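Local coordinates for protein ABC transporter (Caldanaerobius, PDB 4G68) that probably serves as the extracellular solute-binding protein of an ABC transporter, capturing xylan-derived sugars for uptake by a thermophilic bacterium, at residues Ser121-Asn124 and Asp125-Asp129; Asn138-Asn142 and Gly143-Gly147; Ser176-Ile179 and Asp180-Thr184. One frame throughout, in Å; residues are numbered along the deposited sequence.

How the interactions relate
All three are local contacts within one chain, following each other in series: an Asx turn in a loop, a beta hairpin and a piece of helix. Interactions 1 and 2 are neighbours, their centres about 14 Å apart: CD1 of Leu123 in the loop packs on CG2 of Ile145 in the hairpin at 3.6 Å, so the Asx turn and the beta hairpin share a patch of apolar core. Interaction 3, one stretch of helix 175-187, sits on the opposite side of the chain's centre, with centres about 50 Å from interaction 1 and 43 Å from interaction 2. Its nearest atoms are about 26 Å from those of interaction 2. All three are structural packing contacts.

Interaction 1: residues Ser121-Asn124 and Asp125-Asp129; sequences SYLN and DGTKD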
ATOM      1  N   SER C 121      22.334 -16.925  -1.429  1.00 27.14           N
ATOM      2  CA  SER C 121      23.617 -17.282  -0.789  1.00 27.77           C
ATOM      3  C   SER C 121      23.801 -16.574   0.558  1.00 29.15           C
ATOM      4  O   SER C 121      24.643 -17.011   1.364  1.00 25.63           O
ATOM      5  CB  SER C 121      24.835 -17.003  -1.690  1.00 26.27           C
ATOM      6  OG  SER C 121      24.980 -15.609  -1.937  1.00 25.11           O
ATOM      7  N   TYR C 122      23.072 -15.479   0.766  1.00 22.20           N
ATOM      8  CA  TYR C 122      23.144 -14.740   2.041  1.00 26.94           C
ATOM      9  C   TYR C 122      21.980 -15.043   2.989  1.00 28.39           C
ATOM     10  O   TYR C 122      21.837 -14.381   4.014  1.00 32.12           O
ATOM     11  CB  TYR C 122      23.220 -13.248   1.869  1.00 25.11           C
ATOM     12  CG  TYR C 122      24.310 -12.689   0.985  1.00 28.36           C
ATOM     13  CD1 TYR C 122      25.547 -12.232   1.548  1.00 27.74           C
ATOM     14  CD2 TYR C 122      24.091 -12.529  -0.385  1.00 28.05           C
ATOM     15  CE1 TYR C 122      26.522 -11.684   0.753  1.00 27.84           C
ATOM     16  CE2 TYR C 122      25.067 -11.973  -1.210  1.00 31.00           C
ATOM     17  CZ  TYR C 122      26.271 -11.572  -0.645  1.00 28.05           C
ATOM     18  OH  TYR C 122      27.192 -11.016  -1.465  1.00 27.56           O
ATOM     19  N   LEU C 123      21.177 -16.066   2.674  1.00 30.07           N
ATOM     20  CA  LEU C 123      19.991 -16.369   3.458  1.00 29.95           C
ATOM     21  C   LEU C 123      20.012 -17.760   4.099  1.00 31.43           C
ATOM     22  O   LEU C 123      18.967 -18.307   4.479  1.00 25.77           O
ATOM     23  CB  LEU C 123      18.704 -16.150   2.624  1.00 31.97           C
ATOM     24  CG  LEU C 123      18.524 -14.750   2.048  1.00 30.82           C
ATOM     25  CD1 LEU C 123      17.248 -14.659   1.211  1.00 29.96           C
ATOM     26  CD2 LEU C 123      18.541 -13.741   3.184  1.00 30.93           C
ATOM     27  N   ASN C 124      21.217 -18.319   4.197  1.00 28.90           N
ATOM     28  CA  ASN C 124      21.420 -19.569   4.820  1.00 29.16           C
ATOM     29  C   ASN C 124      21.984 -19.363   6.205  1.00 31.72           C
ATOM     30  O   ASN C 124      22.469 -20.328   6.815  1.00 30.19           O
ATOM     31  CB  ASN C 124      22.398 -20.401   3.997  1.00 33.22           C
ATOM     32  CG  ASN C 124      21.733 -21.088   2.805  1.00 39.51           C
ATOM     33  OD1 ASN C 124      22.367 -21.354   1.789  1.00 36.80           O
ATOM     34  ND2 ASN C 124      20.434 -21.374   2.933  1.00 37.31           N
ATOM     35  N   ASP C 125      21.907 -18.120   6.705  1.00 32.19           N
ATOM     36  CA  ASP C 125      22.469 -17.801   8.006  1.00 32.62           C
ATOM     37  C   ASP C 125      21.402 -17.804   9.056  1.00 33.65           C
ATOM     38  O   ASP C 125      21.684 -17.357  10.191  1.00 33.39           O
ATOM     39  CB  ASP C 125      23.193 -16.422   7.973  1.00 33.90           C
ATOM     40  CG  ASP C 125      22.257 -15.247   7.632  1.00 36.98           C
ATOM     41  OD1 ASP C 125      21.101 -15.453   7.209  1.00 32.29           O
ATOM     42  OD2 ASP C 125      22.684 -14.100   7.787  1.00 40.00           O
ATOM     43  N   GLY C 126      20.198 -18.299   8.702  1.00 26.12           N
ATOM     44  CA  GLY C 126      19.048 -18.236   9.636  1.00 28.79           C
ATOM     45  C   GLY C 126      18.180 -16.951   9.603  1.00 33.19           C
ATOM     46  O   GLY C 126      17.206 -16.836  10.359  1.00 31.59           O
ATOM     47  N   THR C 127      18.527 -15.987   8.750  1.00 33.01           N
ATOM     48  CA  THR C 127      17.710 -14.774   8.563  1.00 32.58           C
ATOM     49  C   THR C 127      16.234 -15.118   8.312  1.00 32.57           C
ATOM     50  O   THR C 127      15.369 -14.475   8.894  1.00 33.87           O
ATOM     51  CB  THR C 127      18.220 -13.917   7.382  1.00 33.41           C
ATOM     52  OG1 THR C 127      19.508 -13.366   7.677  1.00 32.33           O
ATOM     53  CG2 THR C 127      17.258 -12.753   7.071  1.00 33.16           C
ATOM     54  N   LYS C 128      15.937 -16.139   7.484  1.00 29.30           N
ATOM     55  CA  LYS C 128      14.525 -16.393   7.143  1.00 32.66           C
ATOM     56  C   LYS C 128      13.621 -16.552   8.382  1.00 31.84           C
ATOM     57  O   LYS C 128      12.459 -16.104   8.414  1.00 30.13           O
ATOM     58  CB  LYS C 128      14.394 -17.596   6.238  1.00 33.89           C
ATOM     59  CG  LYS C 128      14.954 -17.386   4.846  1.00 34.97           C
ATOM     60  CD  LYS C 128      14.793 -18.657   4.005  1.00 34.10           C
ATOM     61  CE  LYS C 128      15.193 -18.395   2.566  1.00 31.35           C
ATOM     62  NZ  LYS C 128      14.970 -19.539   1.626  1.00 36.35           N
ATOM     63  N   ASP C 129      14.191 -17.180   9.396  1.00 28.89           N
ATOM     64  CA  ASP C 129      13.475 -17.580  10.598  1.00 30.98           C
ATOM     65  C   ASP C 129      13.112 -16.398  11.446  1.00 27.43           C
ATOM     66  O   ASP C 129      12.288 -16.506  12.347  1.00 27.91           O
ATOM     67  CB  ASP C 129      14.336 -18.568  11.383  1.00 31.53           C
ATOM     68  CG  ASP C 129      14.590 -19.828  10.589  1.00 40.95           C
ATOM     69  OD1 ASP C 129      13.672 -20.187   9.788  1.00 36.91           O
ATOM     70  OD2 ASP C 129      15.704 -20.428  10.721  1.00 48.04           O
TER
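Leu123 and Lys128 meet where the loop doubles back on itself. The lysine chain runs extended past the leucine, and its CE comes within 4.2 Å of Leu123 CB, so it is the aliphatic part of the lysine that does the touching. Lower down, Lys128 CG lies 4.1 Å from Leu123 O. At the far end of the leucine, CD2 reaches CG2 of Thr127 at 4.2 Å, a loose methyl-to-methyl approach.

The bend that brings these groups together is an Asx turn at Asp125. Its CG stands between the backbone N and the carbonyl carbon (chi1 62°), which swings the carboxylate toward the backbone of Thr127, two residues on. There OD1 takes two bonds from one residue: OG1 of Thr127 donates at 2.7 Å on the syn side, 22° out of the carboxylate plane, while Thr127 N donates at 3.0 Å from well above that plane. Gly126, between them, has a positive phi of 88° at which a CB would jam against the preceding carbonyl oxygen. Further on, Asp129 N donates to Gly126 O.

A second shell steadies the turn. Lys340, from helix 332-353, forms a salt bridge with Asp125 OD2 and a hydrogen bond with Tyr122 O, and Phe136 packs against both Leu123 and Lys128.

Tyr122 O and Asp125 OD1 are both acceptors, yet they stand 3.4 Å apart. The ammonium of Lys340, bonded to Tyr122 O and to the other carboxylate oxygen, probably offsets the repulsion between them. With both carboxylate oxygens engaged, the Asp125 group is likely to be held against rotation, and the nearby positive charge would be expected to keep it ionised.

Interaction 2: residues Asn138-Asn142 and Gly143-Gly147; sequences NVTYN and GKIYG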
ATOM      1  N   ASN C 138       6.894 -12.916  -2.439  1.00 30.87           N
ATOM      2  CA  ASN C 138       6.846 -11.861  -3.449  1.00 28.98           C
ATOM      3  C   ASN C 138       8.203 -11.410  -4.006  1.00 27.14           C
ATOM      4  O   ASN C 138       8.260 -11.009  -5.161  1.00 27.75           O
ATOM      5  CB  ASN C 138       6.025 -10.674  -2.965  1.00 28.78           C
ATOM      6  CG  ASN C 138       4.548 -10.922  -3.101  1.00 29.37           C
ATOM      7  OD1 ASN C 138       4.119 -11.427  -4.106  1.00 23.02           O
ATOM      8  ND2 ASN C 138       3.764 -10.554  -2.083  1.00 30.85           N
ATOM      9  N   VAL C 139       9.266 -11.503  -3.203  1.00 21.40           N
ATOM     10  CA  VAL C 139      10.630 -11.221  -3.635  1.00 24.45           C
ATOM     11  C   VAL C 139      11.314 -12.424  -4.334  1.00 24.93           C
ATOM     12  O   VAL C 139      12.472 -12.342  -4.699  1.00 24.36           O
ATOM     13  CB  VAL C 139      11.523 -10.707  -2.463  1.00 25.50           C
ATOM     14  CG1 VAL C 139      10.969  -9.399  -1.867  1.00 26.38           C
ATOM     15  CG2 VAL C 139      11.663 -11.766  -1.370  1.00 27.46           C
ATOM     16  N   THR C 140      10.573 -13.524  -4.522  1.00 23.73           N
ATOM     17  CA  THR C 140      11.082 -14.716  -5.195  1.00 22.57           C
ATOM     18  C   THR C 140      10.695 -14.638  -6.694  1.00 25.80           C
ATOM     19  O   THR C 140       9.522 -14.471  -7.044  1.00 24.82           O
ATOM     20  CB  THR C 140      10.527 -16.032  -4.572  1.00 23.31           C
ATOM     21  OG1 THR C 140      10.873 -16.087  -3.180  1.00 21.81           O
ATOM     22  CG2 THR C 140      11.130 -17.277  -5.264  1.00 22.26           C
ATOM     23  N   TYR C 141      11.711 -14.702  -7.555  1.00 23.88           N
ATOM     24  CA  TYR C 141      11.508 -14.723  -8.991  1.00 25.67           C
ATOM     25  C   TYR C 141      12.344 -15.858  -9.579  1.00 26.83           C
ATOM     26  O   TYR C 141      13.561 -15.946  -9.340  1.00 24.92           O
ATOM     27  CB  TYR C 141      11.953 -13.402  -9.600  1.00 24.42           C
ATOM     28  CG  TYR C 141      11.280 -12.162  -9.039  1.00 25.01           C
ATOM     29  CD1 TYR C 141      10.256 -11.516  -9.739  1.00 23.36           C
ATOM     30  CD2 TYR C 141      11.685 -11.632  -7.815  1.00 24.74           C
ATOM     31  CE1 TYR C 141       9.643 -10.391  -9.218  1.00 23.81           C
ATOM     32  CE2 TYR C 141      11.126 -10.499  -7.305  1.00 25.52           C
ATOM     33  CZ  TYR C 141      10.088  -9.879  -7.983  1.00 25.91           C
ATOM     34  OH  TYR C 141       9.563  -8.739  -7.429  1.00 21.17           O
ATOM     35  N   ASN C 142      11.676 -16.715 -10.345  1.00 28.91           N
ATOM     36  CA  ASN C 142      12.320 -17.886 -10.916  1.00 29.42           C
ATOM     37  C   ASN C 142      13.021 -18.690  -9.802  1.00 26.04           C
ATOM     38  O   ASN C 142      14.135 -19.146  -9.981  1.00 27.39           O
ATOM     39  CB  ASN C 142      13.329 -17.432 -11.964  1.00 30.95           C
ATOM     40  CG  ASN C 142      12.709 -16.519 -12.997  1.00 34.80           C
ATOM     41  OD1 ASN C 142      11.868 -16.953 -13.793  1.00 39.36           O
ATOM     42  ND2 ASN C 142      13.107 -15.233 -12.985  1.00 32.62           N
ATOM     43  N   GLY C 143      12.353 -18.873  -8.665  1.00 25.94           N
ATOM     44  CA  GLY C 143      12.865 -19.810  -7.625  1.00 24.65           C
ATOM     45  C   GLY C 143      14.013 -19.246  -6.795  1.00 29.86           C
ATOM     46  O   GLY C 143      14.597 -19.945  -5.967  1.00 27.67           O
ATOM     47  N   LYS C 144      14.354 -17.973  -7.023  1.00 27.93           N
ATOM     48  CA  LYS C 144      15.501 -17.342  -6.395  1.00 28.40           C
ATOM     49  C   LYS C 144      15.031 -16.100  -5.675  1.00 28.24           C
ATOM     50  O   LYS C 144      14.016 -15.509  -6.070  1.00 29.09           O
ATOM     51  CB  LYS C 144      16.536 -16.981  -7.468  1.00 29.73           C
ATOM     52  CG  LYS C 144      17.131 -18.213  -8.153  1.00 32.11           C
ATOM     53  CD  LYS C 144      17.982 -17.871  -9.374  1.00 38.01           C
ATOM     54  CE  LYS C 144      17.130 -17.392 -10.548  1.00 42.81           C
ATOM     55  NZ  LYS C 144      16.448 -18.499 -11.279  1.00 48.36           N
ATOM     56  N   ILE C 145      15.764 -15.695  -4.634  1.00 25.68           N
ATOM     57  CA  ILE C 145      15.351 -14.569  -3.825  1.00 27.11           C
ATOM     58  C   ILE C 145      16.147 -13.341  -4.268  1.00 27.42           C
ATOM     59  O   ILE C 145      17.394 -13.408  -4.394  1.00 26.15           O
ATOM     60  CB  ILE C 145      15.671 -14.763  -2.334  1.00 28.96           C
ATOM     61  CG1 ILE C 145      15.096 -16.075  -1.794  1.00 32.21           C
ATOM     62  CG2 ILE C 145      15.281 -13.506  -1.530  1.00 27.00           C
ATOM     63  CD1 ILE C 145      13.682 -16.010  -1.382  1.00 30.55           C
ATOM     64  N   TYR C 146      15.437 -12.222  -4.444  1.00 25.94           N
ATOM     65  CA  TYR C 146      16.047 -10.938  -4.856  1.00 23.51           C
ATOM     66  C   TYR C 146      15.851  -9.707  -3.932  1.00 22.06           C
ATOM     67  O   TYR C 146      16.200  -8.575  -4.329  1.00 21.61           O
ATOM     68  CB  TYR C 146      15.552 -10.543  -6.271  1.00 22.65           C
ATOM     69  CG  TYR C 146      16.132 -11.431  -7.333  1.00 21.70           C
ATOM     70  CD1 TYR C 146      17.392 -11.158  -7.873  1.00 22.00           C
ATOM     71  CD2 TYR C 146      15.465 -12.578  -7.738  1.00 21.76           C
ATOM     72  CE1 TYR C 146      17.939 -11.992  -8.828  1.00 22.22           C
ATOM     73  CE2 TYR C 146      15.993 -13.413  -8.698  1.00 22.87           C
ATOM     74  CZ  TYR C 146      17.221 -13.115  -9.250  1.00 23.65           C
ATOM     75  OH  TYR C 146      17.778 -13.936 -10.221  1.00 26.92           O
ATOM     76  N   GLY C 147      15.349  -9.911  -2.715  1.00 21.56           N
ATOM     77  CA  GLY C 147      15.086  -8.794  -1.826  1.00 21.35           C
ATOM     78  C   GLY C 147      14.893  -9.282  -0.391  1.00 23.87           C
ATOM     79  O   GLY C 147      14.641 -10.463  -0.172  1.00 20.07           O
TER
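Lys144 closes the hairpin with both its backbone and its side chain. Its NZ donates to Asn142 O at 2.7 Å, meeting the carbonyl 22° off its plane. The chain bends twice on the way, at chi3 (-71°) and chi4 (-78°), which curls the ammonium back over the turn and sets it 3.4 Å from Asn142 CB. Between the strands, Tyr141 N bonds to Lys144 O at 2.9 Å, almost in line with the carbonyl, whereas the return bond from Lys144 N to Tyr141 O reaches its acceptor from above the carbonyl plane. Tyr146 N adds a third backbone bond, to Val139 O.

This is a two-residue beta hairpin: a type I' turn runs from Tyr141 to Lys144 with Asn142 and Gly143 at its corners, both at positive phi. Tyr141 and Lys144 form the antiparallel hydrogen-bonded pair, Thr140 and Ile145 the non-hydrogen-bonded one. The hairpin joins the short strand 140-141 to the long strand 144-160 of the main sheet.

Thr140 and Ile145 share a face, where OG1 of the threonine, bonded to Phe136 O, lies 3.3 Å from Ile145 CD1. Nearby, Val139 CG2 meets Ile145 CG2 at 4.0 Å. Elsewhere the two tyrosines touch obliquely, CD2 of Tyr141 to CD2 of Tyr146 at 3.9 Å, and Tyr141 O lies in the plane of the Tyr146 ring at its edge. The Tyr141 hydroxyl bonds to Gly104 O, and both tyrosine side chains touch Val111 of helix 108-112.

Interaction 3: residues Ser176-Ile179 and Asp180-Thr184; sequences SELI and DAIKT
Four successive i to i+4 backbone bonds tie 176-179 to 180-184 in regular alpha-helical geometry, from Asp180 N to Ser176 O at 3.2 Å through to Lys183 N to Ile179 O at 2.9 Å.

Leu178 and Ile182, one turn apart, carry the apolar side. Leucine CG is turned away from its own backbone N (chi1 173°), while the extended end of the isoleucine (chi2 165°) reaches back toward the preceding turn, so that Ile182 CD1 comes 3.8 Å from Leu178 CG, the two side chains crossing at a slant. Ile182 CG1 also sits 3.1 Å from Leu178 O. Shortening Ile182 to an alanine would probably open a gap beside Leu178 and thin the packing against Phe193 and Ala248.

On another flank, the extended chain of Lys183 lies across Ile179, its CE 3.8 Å from the isoleucine CG2. Asp180 O accepts twice from Thr184: the amide reaches it at 2.7 Å and OG1 at 2.9 Å, the hydroxyl from above the carbonyl plane. The threonine side chain thereby folds back onto its own helix.

Leu178 and Ile182 turn to the Phe193 loop, and Ile179 and Ile182 touch helix 233-248. With Lys183 and Asp180 exposed, the arrangement is that of an amphipathic alpha-helix, packed by its apolar side onto the body of a periplasmic-binding-protein-type fold.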
ATOM      1  N   SER C 176     -24.403  -1.403   0.380  1.00 24.14           N
ATOM      2  CA  SER C 176     -25.671  -0.661   0.443  1.00 25.16           C
ATOM      3  C   SER C 176     -25.631   0.306   1.605  1.00 25.12           C
ATOM      4  O   SER C 176     -25.989   1.476   1.420  1.00 22.33           O
ATOM      5  CB  SER C 176     -26.875  -1.616   0.574  1.00 30.51           C
ATOM      6  OG  SER C 176     -27.121  -2.231  -0.671  1.00 38.98           O
ATOM      7  N   GLU C 177     -25.147  -0.163   2.782  1.00 22.42           N
ATOM      8  CA  GLU C 177     -25.040   0.696   3.960  1.00 23.22           C
ATOM      9  C   GLU C 177     -24.042   1.857   3.739  1.00 21.83           C
ATOM     10  O   GLU C 177     -24.269   2.991   4.198  1.00 25.35           O
ATOM     11  CB  GLU C 177     -24.670  -0.100   5.229  1.00 22.08           C
ATOM     12  CG  GLU C 177     -25.740  -1.099   5.653  1.00 25.57           C
ATOM     13  CD  GLU C 177     -25.366  -1.988   6.804  1.00 27.07           C
ATOM     14  OE1 GLU C 177     -24.168  -2.240   7.079  1.00 32.38           O
ATOM     15  OE2 GLU C 177     -26.276  -2.477   7.464  1.00 28.20           O
ATOM     16  N   LEU C 178     -22.943   1.558   3.042  1.00 22.67           N
ATOM     17  CA  LEU C 178     -21.939   2.558   2.697  1.00 21.10           C
ATOM     18  C   LEU C 178     -22.546   3.650   1.835  1.00 21.63           C
ATOM     19  O   LEU C 178     -22.338   4.822   2.122  1.00 22.93           O
ATOM     20  CB  LEU C 178     -20.666   1.944   2.073  1.00 18.85           C
ATOM     21  CG  LEU C 178     -19.611   2.905   1.527  1.00 20.46           C
ATOM     22  CD1 LEU C 178     -19.006   3.718   2.636  1.00 19.34           C
ATOM     23  CD2 LEU C 178     -18.511   2.158   0.818  1.00 18.09           C
ATOM     24  N   ILE C 179     -23.331   3.287   0.809  1.00 24.97           N
ATOM     25  CA  ILE C 179     -23.981   4.336  -0.036  1.00 25.68           C
ATOM     26  C   ILE C 179     -24.913   5.234   0.764  1.00 26.60           C
ATOM     27  O   ILE C 179     -24.928   6.450   0.544  1.00 28.28           O
ATOM     28  CB  ILE C 179     -24.750   3.751  -1.291  1.00 29.48           C
ATOM     29  CG1 ILE C 179     -23.804   3.002  -2.251  1.00 27.60           C
ATOM     30  CG2 ILE C 179     -25.473   4.880  -2.058  1.00 24.84           C
ATOM     31  CD1 ILE C 179     -22.782   3.894  -2.976  1.00 28.62           C
ATOM     32  N   ASP C 180     -25.735   4.643   1.641  1.00 28.24           N
ATOM     33  CA  ASP C 180     -26.633   5.443   2.477  1.00 32.44           C
ATOM     34  C   ASP C 180     -25.904   6.375   3.481  1.00 32.24           C
ATOM     35  O   ASP C 180     -26.282   7.564   3.620  1.00 31.13           O
ATOM     36  CB  ASP C 180     -27.675   4.584   3.213  1.00 35.19           C
ATOM     37  CG  ASP C 180     -28.630   5.443   4.027  1.00 44.01           C
ATOM     38  OD1 ASP C 180     -29.177   6.435   3.429  1.00 39.81           O
ATOM     39  OD2 ASP C 180     -28.800   5.187   5.247  1.00 51.52           O
ATOM     40  N   ALA C 181     -24.878   5.840   4.168  1.00 29.39           N
ATOM     41  CA  ALA C 181     -24.013   6.655   5.026  1.00 27.90           C
ATOM     42  C   ALA C 181     -23.441   7.831   4.243  1.00 25.53           C
ATOM     43  O   ALA C 181     -23.450   8.965   4.727  1.00 26.98           O
ATOM     44  CB  ALA C 181     -22.876   5.832   5.638  1.00 26.23           C
ATOM     45  N   ILE C 182     -22.935   7.565   3.048  1.00 23.58           N
ATOM     46  CA  ILE C 182     -22.348   8.622   2.212  1.00 26.00           C
ATOM     47  C   ILE C 182     -23.467   9.627   1.935  1.00 26.39           C
ATOM     48  O   ILE C 182     -23.285  10.827   2.134  1.00 28.54           O
ATOM     49  CB  ILE C 182     -21.816   8.061   0.854  1.00 25.37           C
ATOM     50  CG1 ILE C 182     -20.566   7.154   1.078  1.00 24.19           C
ATOM     51  CG2 ILE C 182     -21.651   9.178  -0.205  1.00 25.42           C
ATOM     52  CD1 ILE C 182     -20.236   6.307  -0.128  1.00 19.20           C
ATOM     53  N   LYS C 183     -24.637   9.132   1.494  1.00 27.79           N
ATOM     54  CA  LYS C 183     -25.762  10.076   1.268  1.00 29.21           C
ATOM     55  C   LYS C 183     -26.142  10.905   2.511  1.00 29.26           C
ATOM     56  O   LYS C 183     -26.430  12.119   2.367  1.00 28.34           O
ATOM     57  CB  LYS C 183     -26.960   9.320   0.790  1.00 30.30           C
ATOM     58  CG  LYS C 183     -26.864   9.017  -0.683  1.00 36.50           C
ATOM     59  CD  LYS C 183     -27.938   8.046  -1.090  1.00 35.38           C
ATOM     60  CE  LYS C 183     -27.860   7.808  -2.578  1.00 39.57           C
ATOM     61  NZ  LYS C 183     -28.857   6.750  -3.006  1.00 41.54           N
ATOM     62  N   THR C 184     -26.174  10.237   3.684  1.00 29.87           N
ATOM     63  CA  THR C 184     -26.520  10.880   4.969  1.00 28.76           C
ATOM     64  C   THR C 184     -25.519  11.963   5.316  1.00 31.21           C
ATOM     65  O   THR C 184     -25.910  13.112   5.523  1.00 28.19           O
ATOM     66  CB  THR C 184     -26.717   9.847   6.129  1.00 28.85           C
ATOM     67  OG1 THR C 184     -27.702   8.864   5.727  1.00 26.66           O
ATOM     68  CG2 THR C 184     -27.199  10.522   7.439  1.00 25.97           C
TER